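Local coordinates for protein prolyl oligopeptidase (Galerina marginata, PDB 5N4B) that cleaves peptide bonds after proline and joins peptide ends into rings, working as a dual function macrocyclase-peptidase in the biosynthesis of the amanitin mushroom toxins, at residues 464-469 against 558-563; 553-558 against 585-590; 422-427 against 475-480. The protein carries 1 engineered substitution. One frame throughout, in Å; residues are numbered along the deposited sequence.

Interaction 1 of 3, residues 464-469 against 558-563; sequences VWYESK and AQFLVK
Tyr-466 meets Phe-560 with its first side-chain carbon and not mainly with its ring. Tyr-466 CB sits over one face of the Phe-560 ring, 3.6 Å from the ring centroid and 21° off the normal, displaced toward the rim on the CG-CD1 side; the nearest pair, Tyr-466 CB and Phe-560 CD1, is 3.4 Å apart. This CH-pi contact is the tight part. Phe-560 reaches it because its CG stands anti to the backbone N (chi1 170°), which carries the ring out from the helix to the strand. Tyr-466, with CG between its own N and carbonyl carbon (chi1 68°), turns its phenol away, and the two rings stay inclined to one another, centroids 5.8 Å apart. The phenol runs on along the helix, beside Ala-556 and Ala-557, and its OH bonds to the main-chain O of Asp-553, which secures the far end of the ring. In fold terms, strand 459-467 is an edge strand of the central sheet of the alpha/beta-hydrolase domain, and helix 548-563 covers one face of that sheet; the axes of 464-467 and 558-563 come within 9.0 Å. Packing is looser toward the far rim of Phe-560: Val-464 CG2 lies 3.8 Å from CE2 of the phenylalanine, approaching obliquely, and Trp-465 O is 3.8 Å from Phe-560 CZ without any hydrogen bond. Tyr-566 brings another ring against Phe-560, and Met-476 of the next strand touches it too. The solvent side is different in character. The indole of Trp-465 points from the other face of the strand, leaning on Pro-475, and exposed Glu-467 extends away from the helix, forming with Lys-473 a long, weak ion pair.

Interaction 2 of 3, residues 553-558 against 585-590; sequences DFIAAA and MGSIVR
Ser-587 of helix 579-590 meets both Phe-554 and Ile-555 of helix 548-563. The polar account is short: no hydrogen bond joins the two segments, and Ser-587 OG stands anti to its carbonyl carbon (chi1 -71°), a rotation that lets it bond back to the main-chain O of Leu-583, one turn earlier in its own helix. The hydroxyl is buried, and this bond within its helix gives it a partner. The aromatic contact uses the same oxygen, which lies at the edge of the Phe-554 ring, near the ring plane and 3.5 Å from CD2, so a ring C-H rather than the pi face is turned to it. Aliphatic contacts make up the rest. Ile-555 extends its longer branch to the partner helix, where CD1 is 4.1 Å from Arg-590 CB and 4.1 Å from the main-chain O of Ser-587; CG1 passes 4.2 Å from Ser-587 OG. The side chains of Ile-555 and Arg-590 cross at about a right angle, and the arginine touches with its CB. These are ordinary van der Waals distances. Beneath the helices, Ile-574 of strand 572-577 touches Phe-554 and Ser-587, closing the base of the contact against the sheet. The axes of 553-558 and 585-590 pass at 10.3 Å, crossing at -66°, and the side chains that meet between them are Phe-554 and Ile-555 on one helix and Ser-587 and Arg-590 on the other. Such a pairing is characteristic of the alpha/beta-hydrolase fold, in which the helix leading into the nucleophile strand and the helix following the nucleophile elbow lie side by side on one face of the central sheet.

Interaction 3 of 3, residues 422-427 against 475-480; sequences SGFNTP and PMFIVR
A beta-hairpin of the seventh propeller blade brings Phe-424 at its turn against Phe-477 and Val-479, on strand 473-481 of the hydrolase domain. The turn from Gly-423 to Thr-426 is of type I, closed by Gly-423 N to Thr-426 O at 3.1 Å and Thr-426 N to Gly-423 O at 3.2 Å, and Phe-424 is the first of its two central residues. Its side chain, with CG anti to the carbonyl carbon (chi1 -65°), reaches out of the blade to the strand. Two different surfaces of its ring are used. Val-479 CG2 lies over one face, 3.8 Å from the centroid and nearest to CG at 3.6 Å, a CH-pi contact toward the CB end. The far edge, CE2 and CZ, is directed at the face of Phe-477 in an offset edge-to-face pair: planes at 65°, centroids 5.2 Å apart, CE2 of Phe-424 3.5 Å from CG of Phe-477. Contacts on a face and at an edge probably limit how far the ring can tilt. Val-525 on the neighbouring strand also touches Phe-424, and Asn-425 ND2 bonds to Phe-459 O. Phe-424, Phe-477 and Val-479 are all buried, as suits the interdomain interface of a prolyl oligopeptidase, where propeller and alpha/beta-hydrolase domain meet.

How the interactions relate
Interactions 1 and 2 lie 11 Å apart between centres and share helix 548-563: one side of it meets the edge strand, another the helix after the nucleophile elbow, and Ser-468 OG lies 2.6 Å from Asp-553 OD1. Interaction 3, its centre about 18 Å from that of interaction 1, joins the same sheet through the adjacent strand, where Val-464 O is 2.8 Å from Met-476 N. Met-476 also packs on the helix, its CE 3.6 Å from Phe-560 CD2. Together they form continuous packing from propeller to helices. None reaches the charge relay of Asp-662, His-699 and engineered Ala-578, although Ser-422, in the hairpin of interaction 3 but outside the contact itself, packs on an apolar side chain of the bound peptide.

Interaction 1 of 3, residues 464-469 against 558-563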
loop_
_atom_site.group_PDB
_atom_site.type_symbol
_atom_site.label_atom_id
_atom_site.label_comp_id
_atom_site.label_asym_id
_atom_site.label_seq_id
_atom_site.Cartn_x
_atom_site.Cartn_y
_atom_site.Cartn_z
ATOM N N VAL A 464 -22.317 -7.511 -4.358
ATOM C CA VAL A 464 -23.222 -7.588 -5.501
ATOM C C VAL A 464 -22.394 -7.701 -6.782
ATOM O O VAL A 464 -21.189 -7.461 -6.793
ATOM C CB VAL A 464 -24.177 -6.387 -5.554
ATOM C CG1 VAL A 464 -24.982 -6.318 -4.301
ATOM C CG2 VAL A 464 -23.445 -5.096 -5.784
ATOM N N TRP A 465 -23.019 -8.143 -7.871
ATOM C CA TRP A 465 -22.342 -8.281 -9.143
ATOM C C TRP A 465 -23.023 -7.406 -10.176
ATOM O O TRP A 465 -24.255 -7.325 -10.221
ATOM C CB TRP A 465 -22.326 -9.740 -9.621
ATOM C CG TRP A 465 -21.551 -10.654 -8.736
ATOM C CD1 TRP A 465 -21.940 -11.159 -7.533
ATOM C CD2 TRP A 465 -20.267 -11.166 -9.003
ATOM N NE1 TRP A 465 -20.935 -11.926 -7.016
ATOM C CE2 TRP A 465 -19.905 -11.978 -7.918
ATOM C CE3 TRP A 465 -19.386 -11.026 -10.059
ATOM C CZ2 TRP A 465 -18.652 -12.650 -7.878
ATOM C CZ3 TRP A 465 -18.190 -11.677 -10.041
ATOM C CH2 TRP A 465 -17.828 -12.494 -8.948
ATOM N N TYR A 466 -22.216 -6.753 -10.988
ATOM C CA TYR A 466 -22.700 -5.910 -12.090
ATOM C C TYR A 466 -21.949 -6.287 -13.360
ATOM O O TYR A 466 -20.977 -7.023 -13.342
ATOM C CB TYR A 466 -22.563 -4.404 -11.779
ATOM C CG TYR A 466 -21.138 -3.909 -11.717
ATOM C CD1 TYR A 466 -20.367 -4.039 -10.570
ATOM C CD2 TYR A 466 -20.562 -3.280 -12.803
ATOM C CE1 TYR A 466 -19.066 -3.574 -10.527
ATOM C CE2 TYR A 466 -19.275 -2.821 -12.752
ATOM C CZ TYR A 466 -18.537 -2.957 -11.621
ATOM O OH TYR A 466 -17.241 -2.475 -11.596
ATOM N N GLU A 467 -22.385 -5.741 -14.476
ATOM C CA GLU A 467 -21.831 -6.078 -15.786
ATOM C C GLU A 467 -21.137 -4.860 -16.369
ATOM O O GLU A 467 -21.691 -3.751 -16.353
ATOM C CB GLU A 467 -22.956 -6.516 -16.736
ATOM C CG GLU A 467 -22.498 -7.068 -18.039
ATOM C CD GLU A 467 -23.660 -7.594 -18.868
ATOM O OE1 GLU A 467 -24.556 -8.228 -18.273
ATOM O OE2 GLU A 467 -23.654 -7.402 -20.103
ATOM N N SER A 468 -19.928 -5.057 -16.846
ATOM C CA SER A 468 -19.196 -4.002 -17.508
ATOM C C SER A 468 -19.617 -3.925 -18.967
ATOM O O SER A 468 -20.355 -4.779 -19.459
ATOM C CB SER A 468 -17.682 -4.205 -17.362
ATOM O OG SER A 468 -16.995 -3.003 -17.706
ATOM N N LYS A 469 -19.123 -2.891 -19.644
ATOM C CA LYS A 469 -19.414 -2.669 -21.069
ATOM C C LYS A 469 -19.289 -3.926 -21.917
ATOM O O LYS A 469 -20.171 -4.215 -22.742
ATOM C CB LYS A 469 -18.433 -1.587 -21.555
ATOM C CG LYS A 469 -18.628 -1.188 -22.975
ATOM C CD LYS A 469 -17.670 -0.074 -23.363
ATOM C CE LYS A 469 -17.595 0.092 -24.867
ATOM N NZ LYS A 469 -16.734 1.247 -25.171
ATOM N N ALA A 558 -20.635 2.807 -11.074
ATOM C CA ALA A 558 -21.382 3.992 -10.647
ATOM C C ALA A 558 -22.738 4.043 -11.325
ATOM O O ALA A 558 -23.734 4.402 -10.688
ATOM C CB ALA A 558 -20.562 5.249 -10.955
ATOM N N GLN A 559 -22.792 3.645 -12.593
ATOM C CA GLN A 559 -24.059 3.616 -13.306
ATOM C C GLN A 559 -24.991 2.582 -12.687
ATOM O O GLN A 559 -26.189 2.826 -12.540
ATOM C CB GLN A 559 -23.792 3.324 -14.796
ATOM C CG GLN A 559 -23.040 4.467 -15.464
ATOM C CD GLN A 559 -22.605 4.169 -16.867
ATOM O OE1 GLN A 559 -22.140 3.071 -17.192
ATOM N NE2 GLN A 559 -22.715 5.170 -17.716
ATOM N N PHE A 560 -24.442 1.427 -12.297
ATOM C CA PHE A 560 -25.213 0.358 -11.672
ATOM C C PHE A 560 -25.781 0.775 -10.327
ATOM O O PHE A 560 -26.929 0.458 -10.001
ATOM C CB PHE A 560 -24.287 -0.858 -11.511
ATOM C CG PHE A 560 -24.839 -1.981 -10.663
ATOM C CD1 PHE A 560 -25.618 -2.955 -11.212
ATOM C CD2 PHE A 560 -24.566 -2.053 -9.328
ATOM C CE1 PHE A 560 -26.101 -4.003 -10.421
ATOM C CE2 PHE A 560 -25.074 -3.092 -8.553
ATOM C CZ PHE A 560 -25.823 -4.048 -9.125
ATOM N N LEU A 561 -25.000 1.507 -9.526
ATOM C CA LEU A 561 -25.496 1.946 -8.215
ATOM C C LEU A 561 -26.758 2.763 -8.375
ATOM O O LEU A 561 -27.684 2.629 -7.586
ATOM C CB LEU A 561 -24.429 2.761 -7.490
ATOM C CG LEU A 561 -23.203 2.003 -7.011
ATOM C CD1 LEU A 561 -22.194 2.966 -6.453
ATOM C CD2 LEU A 561 -23.557 0.978 -5.989
ATOM N N VAL A 562 -26.789 3.627 -9.384
ATOM C CA VAL A 562 -27.964 4.474 -9.593
ATOM C C VAL A 562 -29.091 3.675 -10.242
ATOM O O VAL A 562 -30.245 3.728 -9.795
ATOM C CB VAL A 562 -27.570 5.705 -10.417
ATOM C CG1 VAL A 562 -28.815 6.513 -10.784
ATOM C CG2 VAL A 562 -26.605 6.588 -9.645
ATOM N N LYS A 563 -28.779 2.904 -11.292
ATOM C CA LYS A 563 -29.827 2.180 -12.024
ATOM C C LYS A 563 -30.580 1.231 -11.113
ATOM O O LYS A 563 -31.819 1.108 -11.200
ATOM C CB LYS A 563 -29.191 1.452 -13.207
ATOM C CG LYS A 563 -30.160 0.652 -14.095
ATOM C CD LYS A 563 -30.960 1.557 -14.934
ATOM C CE LYS A 563 -31.760 0.732 -15.955
ATOM N NZ LYS A 563 -32.897 1.542 -16.518
#

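Interaction 2 of 3, residues 553-558 against 585-590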
loop_
_atom_site.group_PDB
_atom_site.type_symbol
_atom_site.label_atom_id
_atom_site.label_comp_id
_atom_site.label_asym_id
_atom_site.label_seq_id
_atom_site.Cartn_x
_atom_site.Cartn_y
_atom_site.Cartn_z
ATOM N N ASP A 553 -14.973 -0.436 -16.192
ATOM C CA ASP A 553 -15.497 -1.165 -15.036
ATOM C C ASP A 553 -15.919 -0.187 -13.940
ATOM O O ASP A 553 -16.951 -0.354 -13.307
ATOM C CB ASP A 553 -14.446 -2.137 -14.485
ATOM C CG ASP A 553 -14.163 -3.328 -15.384
ATOM O OD1 ASP A 553 -14.882 -3.523 -16.365
ATOM O OD2 ASP A 553 -13.193 -4.035 -15.038
ATOM N N PHE A 554 -15.112 0.846 -13.700
ATOM C CA PHE A 554 -15.396 1.784 -12.617
ATOM C C PHE A 554 -16.606 2.655 -12.944
ATOM O O PHE A 554 -17.477 2.884 -12.085
ATOM C CB PHE A 554 -14.159 2.642 -12.346
ATOM C CG PHE A 554 -14.120 3.293 -10.984
ATOM C CD1 PHE A 554 -14.078 2.553 -9.829
ATOM C CD2 PHE A 554 -13.979 4.661 -10.890
ATOM C CE1 PHE A 554 -13.985 3.159 -8.582
ATOM C CE2 PHE A 554 -13.899 5.283 -9.659
ATOM C CZ PHE A 554 -13.915 4.544 -8.517
ATOM N N ILE A 555 -16.699 3.110 -14.186
ATOM C CA ILE A 555 -17.857 3.880 -14.605
ATOM C C ILE A 555 -19.142 3.038 -14.579
ATOM O O ILE A 555 -20.194 3.476 -14.090
ATOM C CB ILE A 555 -17.582 4.500 -15.983
ATOM C CG1 ILE A 555 -16.498 5.563 -15.865
ATOM C CG2 ILE A 555 -18.886 5.057 -16.554
ATOM C CD1 ILE A 555 -15.887 5.941 -17.213
ATOM N N ALA A 556 -19.058 1.790 -15.050
ATOM C CA ALA A 556 -20.223 0.909 -14.986
ATOM C C ALA A 556 -20.696 0.667 -13.551
ATOM O O ALA A 556 -21.909 0.514 -13.288
ATOM C CB ALA A 556 -19.947 -0.397 -15.722
ATOM N N ALA A 557 -19.772 0.604 -12.592
ATOM C CA ALA A 557 -20.177 0.420 -11.207
ATOM C C ALA A 557 -21.040 1.590 -10.743
ATOM O O ALA A 557 -22.069 1.397 -10.089
ATOM C CB ALA A 557 -18.933 0.275 -10.334
ATOM N N ALA A 558 -20.635 2.807 -11.074
ATOM C CA ALA A 558 -21.382 3.992 -10.647
ATOM C C ALA A 558 -22.738 4.043 -11.325
ATOM O O ALA A 558 -23.734 4.402 -10.688
ATOM C CB ALA A 558 -20.562 5.249 -10.955
ATOM N N MET A 585 -9.420 10.713 -12.118
ATOM C CA MET A 585 -9.256 11.800 -13.097
ATOM C C MET A 585 -9.673 11.343 -14.479
ATOM O O MET A 585 -10.406 12.052 -15.172
ATOM C CB MET A 585 -7.807 12.307 -13.085
ATOM C CG MET A 585 -7.526 13.099 -11.800
ATOM S SD MET A 585 -5.939 13.952 -11.706
ATOM C CE MET A 585 -4.913 12.677 -10.979
ATOM N N GLY A 586 -9.279 10.132 -14.890
ATOM C CA GLY A 586 -9.754 9.620 -16.163
ATOM C C GLY A 586 -11.243 9.327 -16.193
ATOM O O GLY A 586 -11.898 9.503 -17.231
ATOM N N SER A 587 -11.803 8.885 -15.071
ATOM C CA SER A 587 -13.219 8.590 -15.039
ATOM C C SER A 587 -14.042 9.845 -15.237
ATOM O O SER A 587 -15.073 9.790 -15.900
ATOM C CB SER A 587 -13.597 7.896 -13.741
ATOM O OG SER A 587 -13.097 6.540 -13.694
ATOM N N ILE A 588 -13.645 10.972 -14.643
ATOM C CA ILE A 588 -14.471 12.176 -14.793
ATOM C C ILE A 588 -14.372 12.721 -16.206
ATOM O O ILE A 588 -15.345 13.276 -16.711
ATOM C CB ILE A 588 -14.236 13.272 -13.731
ATOM C CG1 ILE A 588 -12.881 13.925 -13.838
ATOM C CG2 ILE A 588 -14.478 12.736 -12.318
ATOM C CD1 ILE A 588 -12.704 15.059 -12.828
ATOM N N VAL A 589 -13.231 12.535 -16.874
ATOM C CA VAL A 589 -13.091 12.927 -18.274
ATOM C C VAL A 589 -13.974 12.056 -19.160
ATOM O O VAL A 589 -14.626 12.546 -20.104
ATOM C CB VAL A 589 -11.611 12.851 -18.679
ATOM C CG1 VAL A 589 -11.464 12.949 -20.192
ATOM C CG2 VAL A 589 -10.760 13.923 -17.903
ATOM N N ARG A 590 -14.012 10.754 -18.882
ATOM C CA ARG A 590 -14.591 9.792 -19.825
ATOM C C ARG A 590 -16.081 9.549 -19.622
ATOM O O ARG A 590 -16.807 9.280 -20.604
ATOM C CB ARG A 590 -13.851 8.453 -19.736
ATOM C CG ARG A 590 -12.413 8.548 -20.232
ATOM C CD ARG A 590 -11.607 7.252 -20.120
ATOM N NE ARG A 590 -12.073 6.259 -21.075
ATOM C CZ ARG A 590 -11.725 6.201 -22.361
ATOM N NH1 ARG A 590 -10.843 7.049 -22.868
ATOM N NH2 ARG A 590 -12.249 5.276 -23.155
#

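Interaction 3 of 3, residues 422-427 against 475-480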
loop_
_atom_site.group_PDB
_atom_site.type_symbol
_atom_site.label_atom_id
_atom_site.label_comp_id
_atom_site.label_asym_id
_atom_site.label_seq_id
_atom_site.Cartn_x
_atom_site.Cartn_y
_atom_site.Cartn_z
ATOM N N SER A 422 -9.444 -8.444 9.653
ATOM C CA SER A 422 -10.196 -7.187 9.657
ATOM C C SER A 422 -11.089 -7.125 8.435
ATOM O O SER A 422 -10.950 -7.906 7.503
ATOM C CB SER A 422 -9.295 -5.964 9.720
ATOM O OG SER A 422 -8.642 -5.736 8.478
ATOM N N GLY A 423 -12.027 -6.190 8.445
ATOM C CA GLY A 423 -12.925 -6.028 7.332
ATOM C C GLY A 423 -13.813 -4.834 7.572
ATOM O O GLY A 423 -13.581 -4.051 8.486
ATOM N N PHE A 424 -14.801 -4.658 6.708
ATOM C CA PHE A 424 -15.553 -3.418 6.735
ATOM C C PHE A 424 -16.211 -3.154 8.071
ATOM O O PHE A 424 -16.325 -1.973 8.463
ATOM C CB PHE A 424 -16.597 -3.390 5.608
ATOM C CG PHE A 424 -15.998 -3.390 4.229
ATOM C CD1 PHE A 424 -15.230 -2.359 3.785
ATOM C CD2 PHE A 424 -16.249 -4.448 3.371
ATOM C CE1 PHE A 424 -14.671 -2.340 2.548
ATOM C CE2 PHE A 424 -15.721 -4.443 2.110
ATOM C CZ PHE A 424 -14.933 -3.410 1.678
ATOM N N ASN A 425 -16.621 -4.203 8.776
ATOM C CA ASN A 425 -17.193 -4.075 10.122
ATOM C C ASN A 425 -16.460 -4.918 11.165
ATOM O O ASN A 425 -17.021 -5.211 12.220
ATOM C CB ASN A 425 -18.683 -4.352 10.101
ATOM C CG ASN A 425 -19.011 -5.746 9.653
ATOM O OD1 ASN A 425 -18.174 -6.651 9.723
ATOM N ND2 ASN A 425 -20.240 -5.933 9.162
ATOM N N THR A 426 -15.187 -5.248 10.918
ATOM C CA THR A 426 -14.348 -5.980 11.866
ATOM C C THR A 426 -13.118 -5.118 12.139
ATOM O O THR A 426 -12.222 -5.025 11.281
ATOM C CB THR A 426 -13.919 -7.356 11.365
ATOM O OG1 THR A 426 -15.085 -8.157 11.166
ATOM C CG2 THR A 426 -12.983 -8.031 12.366
ATOM N N PRO A 427 -13.029 -4.454 13.294
ATOM C CA PRO A 427 -11.940 -3.497 13.503
ATOM C C PRO A 427 -10.531 -4.068 13.549
ATOM O O PRO A 427 -9.588 -3.385 13.167
ATOM C CB PRO A 427 -12.303 -2.849 14.849
ATOM C CG PRO A 427 -13.644 -3.266 15.196
ATOM C CD PRO A 427 -14.117 -4.353 14.293
ATOM N N PRO A 475 -17.644 -8.121 -9.282
ATOM C CA PRO A 475 -18.237 -7.982 -7.942
ATOM C C PRO A 475 -17.891 -6.643 -7.322
ATOM O O PRO A 475 -16.888 -6.010 -7.659
ATOM C CB PRO A 475 -17.558 -9.099 -7.134
ATOM C CG PRO A 475 -16.205 -9.147 -7.764
ATOM C CD PRO A 475 -16.327 -8.810 -9.228
ATOM N N MET A 476 -18.751 -6.227 -6.409
ATOM C CA MET A 476 -18.603 -4.944 -5.735
ATOM C C MET A 476 -19.095 -5.093 -4.302
ATOM O O MET A 476 -20.228 -5.530 -4.065
ATOM C CB MET A 476 -19.426 -3.875 -6.427
ATOM C CG MET A 476 -19.416 -2.520 -5.730
ATOM S SD MET A 476 -19.895 -1.118 -6.792
ATOM C CE MET A 476 -21.431 -1.678 -7.512
ATOM N N PHE A 477 -18.292 -4.629 -3.346
ATOM C CA PHE A 477 -18.750 -4.548 -1.960
ATOM C C PHE A 477 -19.569 -3.284 -1.754
ATOM O O PHE A 477 -19.231 -2.219 -2.279
ATOM C CB PHE A 477 -17.566 -4.488 -1.011
ATOM C CG PHE A 477 -16.714 -5.716 -0.997
ATOM C CD1 PHE A 477 -17.218 -6.927 -0.547
ATOM C CD2 PHE A 477 -15.399 -5.659 -1.404
ATOM C CE1 PHE A 477 -16.393 -8.059 -0.504
ATOM C CE2 PHE A 477 -14.565 -6.818 -1.326
ATOM C CZ PHE A 477 -15.082 -7.976 -0.886
ATOM N N ILE A 478 -20.682 -3.422 -1.025
ATOM C CA ILE A 478 -21.517 -2.288 -0.637
ATOM C C ILE A 478 -21.621 -2.310 0.877
ATOM O O ILE A 478 -22.057 -3.316 1.456
ATOM C CB ILE A 478 -22.904 -2.332 -1.299
ATOM C CG1 ILE A 478 -22.719 -2.212 -2.826
ATOM C CG2 ILE A 478 -23.734 -1.200 -0.800
ATOM C CD1 ILE A 478 -24.042 -2.171 -3.664
ATOM N N VAL A 479 -21.251 -1.205 1.516
ATOM C CA VAL A 479 -21.292 -1.065 2.966
ATOM C C VAL A 479 -22.314 -0.001 3.326
ATOM O O VAL A 479 -22.343 1.076 2.709
ATOM C CB VAL A 479 -19.916 -0.697 3.558
ATOM C CG1 VAL A 479 -19.974 -0.716 5.072
ATOM C CG2 VAL A 479 -18.855 -1.652 3.035
ATOM N N ARG A 480 -23.120 -0.278 4.367
ATOM C CA ARG A 480 -24.120 0.693 4.825
ATOM C C ARG A 480 -24.312 0.580 6.333
ATOM O O ARG A 480 -24.075 -0.466 6.937
ATOM C CB ARG A 480 -25.458 0.495 4.118
ATOM C CG ARG A 480 -26.118 -0.859 4.393
ATOM C CD ARG A 480 -27.556 -0.916 3.997
ATOM N NE ARG A 480 -28.006 -2.292 3.966
ATOM C CZ ARG A 480 -29.205 -2.631 3.516
ATOM N NH1 ARG A 480 -30.070 -1.693 3.146
ATOM N NH2 ARG A 480 -29.546 -3.901 3.455
#